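Local coordinates for protein abietadiene synthase, chloroplastic (Abies grandis, PDB 3S9V) that belongs to the terpene synthase family, a mainly helical plastid enzyme that carries an N-terminal terpene synthase domain and a metal-binding one, at residues 151-156 with 200-205; 298-303 with 328-333; 535-540 with 573-578; 629-634 with 677-682. One frame throughout, in Å; residues are numbered along the deposited sequence.

Contact 1: 151-156 with 200-205; sequences FEIVFP and TTLLYS
Ile-153 and Val-154, in the opening turn of helix 151-164, face Leu-202, in a short 3-10 segment, and Ser-205, which follows it, in the mainly helical N-terminal part of this terpene synthase. The contact is entirely van der Waals, and no hydrogen bond crosses it. Ile-153 uses both of its branches. Its longer arm ends at CD1, 4.4 Å from Leu-202 CD2, a loose meeting of two methyls. Its CG2, placed anti to the backbone N, lies 3.9 Å from Ser-205 O. A beta-branched residue suits this place because it can reach a side chain and a carbonyl at once.

Backbone hydrogen bonds act within the turn rather than between the segments. Tyr-204 N binds Thr-201 O at 3.1 Å and Ser-205 N binds Leu-202 O at 3.0 Å, which holds the turn together. Ser-205 CB points toward the helix. Outside the pair, Ile-153 O accepts a bond from Arg-183 NE, and Val-154 also packs on Leu-106 of helix 101-117. A residue as small as serine lets the backbones come close, the CA atoms of Val-154 and Ser-205 standing 6.7 Å apart. The tightest touch is Val-154 CG2 against Ser-205 CB, at 3.6 Å.

Contact 2: 298-303 with 328-333; sequences DYVYSH and RILRLH
Tyr-301, on the last turn of helix 290-301, and Leu-330, near the end of helix 320-332, mark the closest approach of the two backbones, with their CA atoms 7.4 Å apart. The second helix stops soon afterwards: His-333 is the first residue to leave helical torsions, although its N still bonds Ile-329 O at 3.1 Å.

Within 328-333, Leu-330 is the one residue to touch 298-303, and its two methyls divide the work. CD1 lies 4.3 Å from Val-300 CG1, a meeting of branched aliphatic groups in the interior. CD2 lies 4.2 Å from Tyr-301 CB. Turned anti to the backbone N (chi1 -178°), the Tyr-301 ring presents its edge, not a face, to Leu-330 CD1. Leucine suits the position because its fork spans two neighbouring residues of one helix. Tyrosine suits a partly exposed position, where its carbon stem covers the leucine while its hydroxyl has a polar partner elsewhere.

Tyr-335 meets the Tyr-301 ring and also gives Asp-298 OD1 a hydrogen bond partner in its OH. Leu-297 packs on Leu-330 as well. Such joining of successive helices by aliphatic side chains belongs to the helical barrel of the N-terminal terpene synthase domain, a member of the six-hairpin clan.

Contact 3: 535-540 with 573-578; sequences VILDDL and KICFVG
Ile-536, Leu-537 and Leu-540 close round Cys-575 beside the ring of Phe-553. This flat group, one of several nearby, belongs to helix 547-559; it touches Leu-537, Leu-540 and Cys-575 and meets the ring of Phe-576 edge-to-face. This is helix-on-helix packing in the alpha-helical fold of the terpene synthase metal-binding domain. The short segments run nearly antiparallel, 151° between directions, with their axes 11.4 Å apart.

Cys-575 is the one residue of 573-578 to make the contact. With SG anti to its backbone N (chi1 173°), the sulfur reaches in among three aliphatic side chains. Ile-536 offers its CG2 at 3.7 Å from SG, and Leu-540 a more distant CD2 at 4.1 Å from the same sulfur. Cysteine suits a buried, hydrocarbon-lined place because its thiol is small and weakly polar.

Another side of helix 521-541 carries Asp-538 and Asp-539, which begin the aspartate-rich DDXXD sequence of the family. Asp-539 OD2 is hydrogen-bonded to Thr-500, so the apolar face packs the helix while another face carries the acidic residues. Leu-537, whose side chain also touches Trp-606 and Leu-610, brings CD2 to 3.5 Å from Cys-575 SG.

Contact 4: 629-634 with 677-682; sequences NEYIEN and TGRLVN
Tyr-631 and Arg-679 supply the polar half of this contact, Ile-632 and Leu-680 the apolar half. The tyrosine hydroxyl sits over one face of the guanidinium, 3.8 Å from Arg-679 NE. This is not a hydrogen bond, because the N-H groups lie in the guanidinium plane and the hydroxyl stands above it. The ring and guanidinium planes are 66° apart. Asp-683 links the two instead, taking the NE salt bridge on OD1 and the Tyr-631 hydroxyl on OD2. One carboxylate thus gathers a cation and a phenol.

The arginine stem does apolar work. With CG anti to the backbone N, chi1 puts CG 4.0 Å from Ile-632 CD1, and the two side chains slide past each other in opposite directions. The bends at chi2 and chi3 then carry the head on to Asp-683. A long residue fits here because its methylenes can face a hydrocarbon neighbour while its head remains at the carboxylate.

Ile-632 CD1 also presses on Leu-680 CD2, the two crossing at about a right angle. At 3.4 Å the CD1 to CD2 pair is tighter than usual methyl contact, and the isoleucine chi1 of -94° departs from a staggered value, consistent with crowding.

The axes of the short segments approach to 10.5 Å at 114°. Tyr-631 packs on Trp-619 of helix 599-621, Leu-680 on Val-722 of helix 712-736, while Asn-682, first residue of the family's NSE/DTE sequence, faces Met-754 of helix 741-757.

All four contacts are buried, and none has a hydrogen bond across it; they differ in what supplements the aliphatic packing. Contact 1 alone sets a helix against a 3-10 turn and uses a serine and a carbonyl; contact 2 joins helices of the N-terminal terpene synthase domain, with a partly exposed tyrosine. Contacts 3 and 4 share the metal-binding domain, their centres about 23 Å apart, and both touch helix 599-621. Contact 3 relies on a thiol among methyls, whereas contact 4 adds an arginine and a tyrosine tied to a common aspartate. Contacts 1 and 3 lie farthest apart, about 72 Å between centres, on opposite sides of the chain's centre.

Contact 1: 151-156 with 200-205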
loop_
_atom_site.group_PDB
_atom_site.type_symbol
_atom_site.label_atom_id
_atom_site.label_comp_id
_atom_site.label_asym_id
_atom_site.label_seq_id
_atom_site.Cartn_x
_atom_site.Cartn_y
_atom_site.Cartn_z
ATOM N N PHE A 151 -19.506 19.147 11.609
ATOM C CA PHE A 151 -20.713 19.004 12.422
ATOM C C PHE A 151 -21.000 20.194 13.321
ATOM O O PHE A 151 -22.098 20.748 13.297
ATOM C CB PHE A 151 -20.651 17.761 13.307
ATOM C CG PHE A 151 -21.945 17.483 14.038
ATOM C CD1 PHE A 151 -22.996 16.835 13.396
ATOM C CD2 PHE A 151 -22.116 17.893 15.354
ATOM C CE1 PHE A 151 -24.202 16.595 14.053
ATOM C CE2 PHE A 151 -23.320 17.662 16.023
ATOM C CZ PHE A 151 -24.366 17.009 15.368
ATOM N N GLU A 152 -20.007 20.572 14.120
ATOM C CA GLU A 152 -20.143 21.676 15.060
ATOM C C GLU A 152 -20.362 23.043 14.413
ATOM O O GLU A 152 -20.667 24.023 15.085
ATOM C CB GLU A 152 -18.931 21.692 15.998
ATOM C CG GLU A 152 -18.888 20.447 16.900
ATOM C CD GLU A 152 -17.742 20.448 17.905
ATOM O OE1 GLU A 152 -16.565 20.399 17.480
ATOM O OE2 GLU A 152 -18.026 20.492 19.124
ATOM N N ILE A 153 -20.222 23.110 13.100
ATOM C CA ILE A 153 -20.449 24.366 12.406
ATOM C C ILE A 153 -21.846 24.340 11.803
ATOM O O ILE A 153 -22.646 25.251 11.984
ATOM C CB ILE A 153 -19.425 24.563 11.277
ATOM C CG1 ILE A 153 -18.110 25.085 11.860
ATOM C CG2 ILE A 153 -19.982 25.513 10.224
ATOM C CD1 ILE A 153 -17.017 25.290 10.815
ATOM N N VAL A 154 -22.126 23.254 11.106
ATOM C CA VAL A 154 -23.384 23.055 10.414
ATOM C C VAL A 154 -24.613 22.673 11.256
ATOM O O VAL A 154 -25.725 23.128 10.980
ATOM C CB VAL A 154 -23.156 22.013 9.291
ATOM C CG1 VAL A 154 -24.457 21.432 8.841
ATOM C CG2 VAL A 154 -22.411 22.685 8.115
ATOM N N PHE A 155 -24.431 21.855 12.284
ATOM C CA PHE A 155 -25.573 21.445 13.090
ATOM C C PHE A 155 -26.206 22.572 13.926
ATOM O O PHE A 155 -27.429 22.717 13.952
ATOM C CB PHE A 155 -25.183 20.266 13.993
ATOM C CG PHE A 155 -26.338 19.679 14.760
ATOM C CD1 PHE A 155 -27.372 19.031 14.099
ATOM C CD2 PHE A 155 -26.379 19.763 16.145
ATOM C CE1 PHE A 155 -28.435 18.471 14.804
ATOM C CE2 PHE A 155 -27.438 19.205 16.863
ATOM C CZ PHE A 155 -28.468 18.557 16.189
ATOM N N PRO A 156 -25.389 23.383 14.620
ATOM C CA PRO A 156 -26.013 24.451 15.412
ATOM C C PRO A 156 -26.640 25.538 14.540
ATOM O O PRO A 156 -27.638 26.158 14.922
ATOM C CB PRO A 156 -24.861 24.974 16.260
ATOM C CG PRO A 156 -23.963 23.777 16.393
ATOM C CD PRO A 156 -23.977 23.209 14.998
ATOM N N THR A 200 -10.118 26.603 1.282
ATOM C CA THR A 200 -9.749 25.747 2.403
ATOM C C THR A 200 -10.941 24.868 2.719
ATOM O O THR A 200 -12.033 25.119 2.213
ATOM C CB THR A 200 -9.390 26.565 3.662
ATOM O OG1 THR A 200 -10.554 27.263 4.124
ATOM C CG2 THR A 200 -8.280 27.571 3.355
ATOM N N THR A 201 -10.752 23.855 3.560
ATOM C CA THR A 201 -11.860 22.967 3.887
ATOM C C THR A 201 -13.012 23.657 4.627
ATOM O O THR A 201 -14.063 23.055 4.845
ATOM C CB THR A 201 -11.382 21.734 4.674
ATOM O OG1 THR A 201 -10.768 22.141 5.899
ATOM C CG2 THR A 201 -10.376 20.942 3.836
ATOM N N LEU A 202 -12.826 24.919 5.011
ATOM C CA LEU A 202 -13.906 25.655 5.666
ATOM C C LEU A 202 -15.036 25.828 4.642
ATOM O O LEU A 202 -16.219 25.815 4.987
ATOM C CB LEU A 202 -13.425 27.035 6.127
ATOM C CG LEU A 202 -12.642 27.108 7.435
ATOM C CD1 LEU A 202 -11.945 28.460 7.537
ATOM C CD2 LEU A 202 -13.582 26.887 8.607
ATOM N N LEU A 203 -14.654 25.987 3.378
ATOM C CA LEU A 203 -15.621 26.156 2.289
ATOM C C LEU A 203 -16.503 24.927 2.096
ATOM O O LEU A 203 -17.540 24.993 1.432
ATOM C CB LEU A 203 -14.891 26.462 0.978
ATOM C CG LEU A 203 -14.037 27.730 1.002
ATOM C CD1 LEU A 203 -13.309 27.875 -0.321
ATOM C CD2 LEU A 203 -14.918 28.931 1.278
ATOM N N TYR A 204 -16.078 23.804 2.667
ATOM C CA TYR A 204 -16.821 22.557 2.571
ATOM C C TYR A 204 -18.126 22.664 3.344
ATOM O O TYR A 204 -19.061 21.902 3.106
ATOM C CB TYR A 204 -15.965 21.417 3.131
ATOM C CG TYR A 204 -16.554 20.034 3.019
ATOM C CD1 TYR A 204 -16.795 19.269 4.160
ATOM C CD2 TYR A 204 -16.814 19.457 1.775
ATOM C CE1 TYR A 204 -17.274 17.966 4.068
ATOM C CE2 TYR A 204 -17.299 18.150 1.671
ATOM C CZ TYR A 204 -17.525 17.410 2.825
ATOM O OH TYR A 204 -18.009 16.120 2.743
ATOM N N SER A 205 -18.195 23.608 4.279
ATOM C CA SER A 205 -19.413 23.769 5.066
ATOM C C SER A 205 -19.902 25.211 5.197
ATOM O O SER A 205 -20.246 25.670 6.288
ATOM C CB SER A 205 -19.234 23.133 6.453
ATOM O OG SER A 205 -17.874 23.042 6.819
#

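Contact 2: 298-303 with 328-333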
loop_
_atom_site.group_PDB
_atom_site.type_symbol
_atom_site.label_atom_id
_atom_site.label_comp_id
_atom_site.label_asym_id
_atom_site.label_seq_id
_atom_site.Cartn_x
_atom_site.Cartn_y
_atom_site.Cartn_z
ATOM N N ASP A 298 -4.127 5.759 -16.249
ATOM C CA ASP A 298 -3.905 6.713 -17.339
ATOM C C ASP A 298 -4.805 7.927 -17.073
ATOM O O ASP A 298 -4.403 9.078 -17.253
ATOM C CB ASP A 298 -4.287 6.117 -18.705
ATOM C CG ASP A 298 -3.232 5.169 -19.260
ATOM O OD1 ASP A 298 -2.049 5.275 -18.865
ATOM O OD2 ASP A 298 -3.589 4.328 -20.118
ATOM N N TYR A 299 -6.030 7.644 -16.640
ATOM C CA TYR A 299 -7.003 8.678 -16.338
ATOM C C TYR A 299 -6.489 9.568 -15.216
ATOM O O TYR A 299 -6.460 10.792 -15.353
ATOM C CB TYR A 299 -8.328 8.041 -15.923
ATOM C CG TYR A 299 -9.403 9.043 -15.558
ATOM C CD1 TYR A 299 -10.296 9.524 -16.517
ATOM C CD2 TYR A 299 -9.522 9.519 -14.246
ATOM C CE1 TYR A 299 -11.289 10.453 -16.176
ATOM C CE2 TYR A 299 -10.501 10.444 -13.896
ATOM C CZ TYR A 299 -11.383 10.906 -14.864
ATOM O OH TYR A 299 -12.367 11.803 -14.507
ATOM N N VAL A 300 -6.079 8.953 -14.108
ATOM C CA VAL A 300 -5.575 9.725 -12.981
ATOM C C VAL A 300 -4.363 10.563 -13.357
ATOM O O VAL A 300 -4.257 11.724 -12.960
ATOM C CB VAL A 300 -5.200 8.815 -11.798
ATOM C CG1 VAL A 300 -4.583 9.650 -10.663
ATOM C CG2 VAL A 300 -6.449 8.083 -11.303
ATOM N N TYR A 301 -3.448 9.978 -14.124
ATOM C CA TYR A 301 -2.248 10.695 -14.534
ATOM C C TYR A 301 -2.574 11.891 -15.436
ATOM O O TYR A 301 -1.915 12.924 -15.341
ATOM C CB TYR A 301 -1.271 9.752 -15.252
ATOM C CG TYR A 301 0.034 10.426 -15.661
ATOM C CD1 TYR A 301 0.931 10.891 -14.699
ATOM C CD2 TYR A 301 0.348 10.630 -17.011
ATOM C CE1 TYR A 301 2.111 11.548 -15.066
ATOM C CE2 TYR A 301 1.527 11.286 -17.389
ATOM C CZ TYR A 301 2.401 11.742 -16.410
ATOM O OH TYR A 301 3.553 12.397 -16.769
ATOM N N SER A 302 -3.576 11.751 -16.306
ATOM C CA SER A 302 -3.964 12.844 -17.197
ATOM C C SER A 302 -4.517 13.993 -16.375
ATOM O O SER A 302 -4.771 15.072 -16.902
ATOM C CB SER A 302 -5.032 12.397 -18.199
ATOM O OG SER A 302 -6.297 12.249 -17.577
ATOM N N HIS A 303 -4.724 13.754 -15.084
ATOM C CA HIS A 303 -5.233 14.795 -14.196
ATOM C C HIS A 303 -4.209 15.121 -13.120
ATOM O O HIS A 303 -4.508 15.847 -12.176
ATOM C CB HIS A 303 -6.544 14.358 -13.544
ATOM C CG HIS A 303 -7.703 14.346 -14.486
ATOM N ND1 HIS A 303 -8.220 15.496 -15.040
ATOM C CD2 HIS A 303 -8.419 13.322 -15.008
ATOM C CE1 HIS A 303 -9.204 15.182 -15.864
ATOM N NE2 HIS A 303 -9.344 13.868 -15.863
ATOM N N ARG A 328 2.739 7.140 -5.061
ATOM C CA ARG A 328 3.292 5.782 -4.979
ATOM C C ARG A 328 2.851 4.863 -6.114
ATOM O O ARG A 328 3.688 4.239 -6.780
ATOM C CB ARG A 328 2.944 5.113 -3.645
ATOM C CG ARG A 328 3.555 3.707 -3.479
ATOM C CD ARG A 328 3.223 3.125 -2.110
ATOM N NE ARG A 328 1.797 3.260 -1.868
ATOM C CZ ARG A 328 0.881 2.372 -2.229
ATOM N NH1 ARG A 328 -0.398 2.615 -1.977
ATOM N NH2 ARG A 328 1.243 1.228 -2.799
ATOM N N ILE A 329 1.544 4.774 -6.332
ATOM C CA ILE A 329 1.015 3.905 -7.375
ATOM C C ILE A 329 1.397 4.317 -8.796
ATOM O O ILE A 329 1.713 3.461 -9.617
ATOM C CB ILE A 329 -0.509 3.786 -7.270
ATOM C CG1 ILE A 329 -0.867 3.120 -5.937
ATOM C CG2 ILE A 329 -1.056 2.974 -8.445
ATOM C CD1 ILE A 329 -2.366 2.991 -5.671
ATOM N N LEU A 330 1.366 5.613 -9.093
ATOM C CA LEU A 330 1.748 6.089 -10.422
ATOM C C LEU A 330 3.244 5.863 -10.629
ATOM O O LEU A 330 3.692 5.532 -11.732
ATOM C CB LEU A 330 1.415 7.579 -10.590
ATOM C CG LEU A 330 -0.082 7.909 -10.699
ATOM C CD1 LEU A 330 -0.283 9.409 -10.749
ATOM C CD2 LEU A 330 -0.657 7.266 -11.960
ATOM N N ARG A 331 4.016 6.041 -9.562
ATOM C CA ARG A 331 5.446 5.831 -9.650
ATOM C C ARG A 331 5.749 4.364 -9.912
ATOM O O ARG A 331 6.525 4.035 -10.814
ATOM C CB ARG A 331 6.149 6.268 -8.366
ATOM C CG ARG A 331 7.548 5.675 -8.219
ATOM C CD ARG A 331 8.359 6.418 -7.180
ATOM N NE ARG A 331 8.753 7.727 -7.678
ATOM C CZ ARG A 331 9.500 8.588 -7.000
ATOM N NH1 ARG A 331 9.813 9.756 -7.540
ATOM N NH2 ARG A 331 9.921 8.285 -5.779
ATOM N N LEU A 332 5.142 3.478 -9.129
ATOM C CA LEU A 332 5.399 2.056 -9.319
ATOM C C LEU A 332 4.969 1.575 -10.693
ATOM O O LEU A 332 5.544 0.625 -11.222
ATOM C CB LEU A 332 4.716 1.225 -8.224
ATOM C CG LEU A 332 5.342 1.360 -6.829
ATOM C CD1 LEU A 332 4.513 0.614 -5.806
ATOM C CD2 LEU A 332 6.768 0.816 -6.854
ATOM N N HIS A 333 3.978 2.229 -11.291
ATOM C CA HIS A 333 3.527 1.804 -12.613
ATOM C C HIS A 333 4.202 2.492 -13.797
ATOM O O HIS A 333 3.695 2.441 -14.918
ATOM C CB HIS A 333 2.008 1.933 -12.714
ATOM C CG HIS A 333 1.275 0.875 -11.955
ATOM N ND1 HIS A 333 0.705 -0.219 -12.568
ATOM C CD2 HIS A 333 1.075 0.708 -10.628
ATOM C CE1 HIS A 333 0.185 -1.015 -11.651
ATOM N NE2 HIS A 333 0.397 -0.475 -10.464
#

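Contact 3: 535-540 with 573-578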
loop_
_atom_site.group_PDB
_atom_site.type_symbol
_atom_site.label_atom_id
_atom_site.label_comp_id
_atom_site.label_asym_id
_atom_site.label_seq_id
_atom_site.Cartn_x
_atom_site.Cartn_y
_atom_site.Cartn_z
ATOM N N VAL A 535 23.762 -22.684 -0.858
ATOM C CA VAL A 535 23.912 -22.875 0.585
ATOM C C VAL A 535 24.863 -24.032 0.861
ATOM O O VAL A 535 25.764 -23.918 1.694
ATOM C CB VAL A 535 22.554 -23.174 1.262
ATOM C CG1 VAL A 535 22.770 -23.747 2.663
ATOM C CG2 VAL A 535 21.737 -21.901 1.345
ATOM N N ILE A 536 24.653 -25.138 0.151
ATOM C CA ILE A 536 25.474 -26.338 0.284
ATOM C C ILE A 536 26.936 -26.063 -0.075
ATOM O O ILE A 536 27.850 -26.431 0.671
ATOM C CB ILE A 536 24.936 -27.479 -0.633
ATOM C CG1 ILE A 536 23.582 -27.982 -0.117
ATOM C CG2 ILE A 536 25.929 -28.625 -0.697
ATOM C CD1 ILE A 536 22.922 -28.988 -1.048
ATOM N N LEU A 537 27.154 -25.425 -1.222
ATOM C CA LEU A 537 28.507 -25.115 -1.667
ATOM C C LEU A 537 29.140 -24.052 -0.774
ATOM O O LEU A 537 30.355 -24.044 -0.567
ATOM C CB LEU A 537 28.497 -24.659 -3.129
ATOM C CG LEU A 537 28.014 -25.730 -4.116
ATOM C CD1 LEU A 537 28.166 -25.236 -5.548
ATOM C CD2 LEU A 537 28.816 -26.996 -3.922
ATOM N N ASP A 538 28.312 -23.166 -0.236
ATOM C CA ASP A 538 28.812 -22.127 0.652
ATOM C C ASP A 538 29.416 -22.805 1.879
ATOM O O ASP A 538 30.491 -22.419 2.343
ATOM C CB ASP A 538 27.677 -21.205 1.093
ATOM C CG ASP A 538 28.176 -19.974 1.809
ATOM O OD1 ASP A 538 27.346 -19.235 2.377
ATOM O OD2 ASP A 538 29.402 -19.738 1.798
ATOM N N ASP A 539 28.719 -23.811 2.408
ATOM C CA ASP A 539 29.216 -24.531 3.578
ATOM C C ASP A 539 30.451 -25.349 3.196
ATOM O O ASP A 539 31.417 -25.432 3.958
ATOM C CB ASP A 539 28.142 -25.466 4.155
ATOM C CG ASP A 539 26.943 -24.715 4.723
ATOM O OD1 ASP A 539 27.128 -23.612 5.289
ATOM O OD2 ASP A 539 25.810 -25.240 4.622
ATOM N N LEU A 540 30.414 -25.948 2.010
ATOM C CA LEU A 540 31.530 -26.750 1.531
ATOM C C LEU A 540 32.809 -25.912 1.458
ATOM O O LEU A 540 33.819 -26.269 2.055
ATOM C CB LEU A 540 31.216 -27.326 0.149
ATOM C CG LEU A 540 32.224 -28.372 -0.329
ATOM C CD1 LEU A 540 32.134 -29.601 0.590
ATOM C CD2 LEU A 540 31.941 -28.760 -1.773
ATOM N N LYS A 573 32.477 -35.587 -3.026
ATOM C CA LYS A 573 32.096 -36.419 -4.164
ATOM C C LYS A 573 30.590 -36.462 -4.330
ATOM O O LYS A 573 30.065 -36.244 -5.420
ATOM C CB LYS A 573 32.630 -37.839 -3.964
ATOM C CG LYS A 573 32.275 -38.823 -5.061
ATOM C CD LYS A 573 32.870 -40.188 -4.741
ATOM C CE LYS A 573 32.415 -41.258 -5.720
ATOM N NZ LYS A 573 32.936 -42.601 -5.335
ATOM N N ILE A 574 29.906 -36.758 -3.232
ATOM C CA ILE A 574 28.456 -36.829 -3.213
ATOM C C ILE A 574 27.891 -35.472 -3.628
ATOM O O ILE A 574 27.046 -35.381 -4.525
ATOM C CB ILE A 574 27.953 -37.180 -1.789
ATOM C CG1 ILE A 574 28.337 -38.621 -1.442
ATOM C CG2 ILE A 574 26.451 -36.979 -1.691
ATOM C CD1 ILE A 574 28.012 -38.997 -0.007
ATOM N N CYS A 575 28.368 -34.420 -2.968
ATOM C CA CYS A 575 27.911 -33.074 -3.258
ATOM C C CYS A 575 27.993 -32.776 -4.749
ATOM O O CYS A 575 27.018 -32.331 -5.347
ATOM C CB CYS A 575 28.735 -32.047 -2.477
ATOM S SG CYS A 575 28.376 -30.343 -2.939
ATOM N N PHE A 576 29.150 -33.029 -5.352
ATOM C CA PHE A 576 29.325 -32.761 -6.771
ATOM C C PHE A 576 28.416 -33.598 -7.676
ATOM O O PHE A 576 27.754 -33.052 -8.562
ATOM C CB PHE A 576 30.778 -32.976 -7.205
ATOM C CG PHE A 576 31.021 -32.606 -8.638
ATOM C CD1 PHE A 576 31.005 -31.273 -9.031
ATOM C CD2 PHE A 576 31.178 -33.589 -9.610
ATOM C CE1 PHE A 576 31.134 -30.921 -10.374
ATOM C CE2 PHE A 576 31.309 -33.246 -10.956
ATOM C CZ PHE A 576 31.284 -31.908 -11.339
ATOM N N VAL A 577 28.393 -34.915 -7.472
ATOM C CA VAL A 577 27.553 -35.784 -8.293
ATOM C C VAL A 577 26.140 -35.212 -8.312
ATOM O O VAL A 577 25.526 -35.098 -9.374
ATOM C CB VAL A 577 27.530 -37.242 -7.753
ATOM C CG1 VAL A 577 26.530 -38.078 -8.536
ATOM C CG2 VAL A 577 28.919 -37.864 -7.878
ATOM N N GLY A 578 25.642 -34.843 -7.134
ATOM C CA GLY A 578 24.318 -34.254 -7.038
ATOM C C GLY A 578 24.260 -32.956 -7.832
ATOM O O GLY A 578 23.318 -32.723 -8.586
#

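Contact 4: 629-634 with 677-682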
loop_
_atom_site.group_PDB
_atom_site.type_symbol
_atom_site.label_atom_id
_atom_site.label_comp_id
_atom_site.label_asym_id
_atom_site.label_seq_id
_atom_site.Cartn_x
_atom_site.Cartn_y
_atom_site.Cartn_z
ATOM N N ASN A 629 36.268 -1.984 0.566
ATOM C CA ASN A 629 36.027 -2.040 -0.873
ATOM C C ASN A 629 36.375 -3.378 -1.503
ATOM O O ASN A 629 35.594 -3.922 -2.284
ATOM C CB ASN A 629 36.806 -0.939 -1.589
ATOM C CG ASN A 629 36.126 0.404 -1.491
ATOM O OD1 ASN A 629 35.780 0.856 -0.401
ATOM N ND2 ASN A 629 35.929 1.053 -2.635
ATOM N N GLU A 630 37.546 -3.908 -1.178
ATOM C CA GLU A 630 37.940 -5.183 -1.749
ATOM C C GLU A 630 37.039 -6.295 -1.251
ATOM O O GLU A 630 36.624 -7.146 -2.031
ATOM C CB GLU A 630 39.391 -5.523 -1.423
ATOM C CG GLU A 630 39.814 -6.892 -1.954
ATOM C CD GLU A 630 41.319 -7.123 -1.899
ATOM O OE1 GLU A 630 41.904 -7.015 -0.803
ATOM O OE2 GLU A 630 41.917 -7.421 -2.953
ATOM N N TYR A 631 36.727 -6.284 0.041
ATOM C CA TYR A 631 35.866 -7.312 0.611
ATOM C C TYR A 631 34.479 -7.268 -0.015
ATOM O O TYR A 631 34.005 -8.263 -0.579
ATOM C CB TYR A 631 35.737 -7.144 2.127
ATOM C CG TYR A 631 34.690 -8.055 2.737
ATOM C CD1 TYR A 631 33.411 -7.586 3.017
ATOM C CD2 TYR A 631 34.970 -9.399 2.996
ATOM C CE1 TYR A 631 32.430 -8.434 3.543
ATOM C CE2 TYR A 631 33.999 -10.256 3.518
ATOM C CZ TYR A 631 32.732 -9.763 3.790
ATOM O OH TYR A 631 31.773 -10.595 4.315
ATOM N N ILE A 632 33.834 -6.111 0.084
ATOM C CA ILE A 632 32.503 -5.945 -0.472
ATOM C C ILE A 632 32.385 -6.348 -1.938
ATOM O O ILE A 632 31.392 -6.949 -2.320
ATOM C CB ILE A 632 31.993 -4.499 -0.279
ATOM C CG1 ILE A 632 31.165 -4.438 1.001
ATOM C CG2 ILE A 632 31.122 -4.067 -1.448
ATOM C CD1 ILE A 632 29.986 -5.412 0.999
ATOM N N GLU A 633 33.381 -6.026 -2.762
ATOM C CA GLU A 633 33.311 -6.416 -4.168
ATOM C C GLU A 633 33.182 -7.934 -4.346
ATOM O O GLU A 633 32.376 -8.393 -5.152
ATOM C CB GLU A 633 34.526 -5.902 -4.940
ATOM C CG GLU A 633 34.505 -4.391 -5.162
ATOM C CD GLU A 633 33.179 -3.886 -5.739
ATOM O OE1 GLU A 633 32.714 -4.439 -6.760
ATOM O OE2 GLU A 633 32.607 -2.928 -5.170
ATOM N N ASN A 634 33.966 -8.709 -3.598
ATOM C CA ASN A 634 33.895 -10.170 -3.682
ATOM C C ASN A 634 32.673 -10.718 -2.922
ATOM O O ASN A 634 31.985 -11.627 -3.395
ATOM C CB ASN A 634 35.156 -10.803 -3.096
ATOM C CG ASN A 634 35.182 -12.309 -3.274
ATOM O OD1 ASN A 634 35.320 -12.812 -4.386
ATOM N ND2 ASN A 634 35.040 -13.037 -2.180
ATOM N N THR A 677 23.231 -5.112 -1.319
ATOM C CA THR A 677 22.299 -5.000 -0.199
ATOM C C THR A 677 22.118 -6.322 0.553
ATOM O O THR A 677 21.988 -6.329 1.781
ATOM C CB THR A 677 20.898 -4.491 -0.638
ATOM O OG1 THR A 677 20.299 -5.424 -1.546
ATOM C CG2 THR A 677 21.012 -3.119 -1.293
ATOM N N GLY A 678 22.110 -7.433 -0.178
ATOM C CA GLY A 678 21.939 -8.723 0.467
ATOM C C GLY A 678 23.120 -9.007 1.372
ATOM O O GLY A 678 22.962 -9.418 2.525
ATOM N N ARG A 679 24.317 -8.777 0.852
ATOM C CA ARG A 679 25.527 -9.001 1.623
ATOM C C ARG A 679 25.569 -8.183 2.910
ATOM O O ARG A 679 25.877 -8.708 3.976
ATOM C CB ARG A 679 26.759 -8.627 0.810
ATOM C CG ARG A 679 28.061 -8.814 1.580
ATOM C CD ARG A 679 28.499 -10.245 1.433
ATOM N NE ARG A 679 28.379 -11.023 2.648
ATOM C CZ ARG A 679 28.446 -12.351 2.689
ATOM N NH1 ARG A 679 28.334 -12.979 3.851
ATOM N NH2 ARG A 679 28.608 -13.055 1.572
ATOM N N LEU A 680 25.284 -6.892 2.800
ATOM C CA LEU A 680 25.333 -6.009 3.961
ATOM C C LEU A 680 24.305 -6.309 5.051
ATOM O O LEU A 680 24.635 -6.262 6.240
ATOM C CB LEU A 680 25.200 -4.545 3.523
ATOM C CG LEU A 680 26.275 -4.016 2.564
ATOM C CD1 LEU A 680 26.083 -2.523 2.338
ATOM C CD2 LEU A 680 27.649 -4.274 3.147
ATOM N N VAL A 681 23.065 -6.607 4.671
ATOM C CA VAL A 681 22.064 -6.890 5.688
ATOM C C VAL A 681 22.471 -8.164 6.413
ATOM O O VAL A 681 22.387 -8.243 7.635
ATOM C CB VAL A 681 20.644 -7.053 5.090
ATOM C CG1 VAL A 681 20.519 -8.367 4.328
ATOM C CG2 VAL A 681 19.613 -6.977 6.211
ATOM N N ASN A 682 22.941 -9.140 5.643
ATOM C CA ASN A 682 23.388 -10.422 6.174
ATOM C C ASN A 682 24.546 -10.233 7.159
ATOM O O ASN A 682 24.561 -10.834 8.236
ATOM C CB ASN A 682 23.819 -11.325 5.008
ATOM C CG ASN A 682 24.288 -12.704 5.459
ATOM O OD1 ASN A 682 25.307 -12.835 6.132
ATOM N ND2 ASN A 682 23.543 -13.742 5.078
#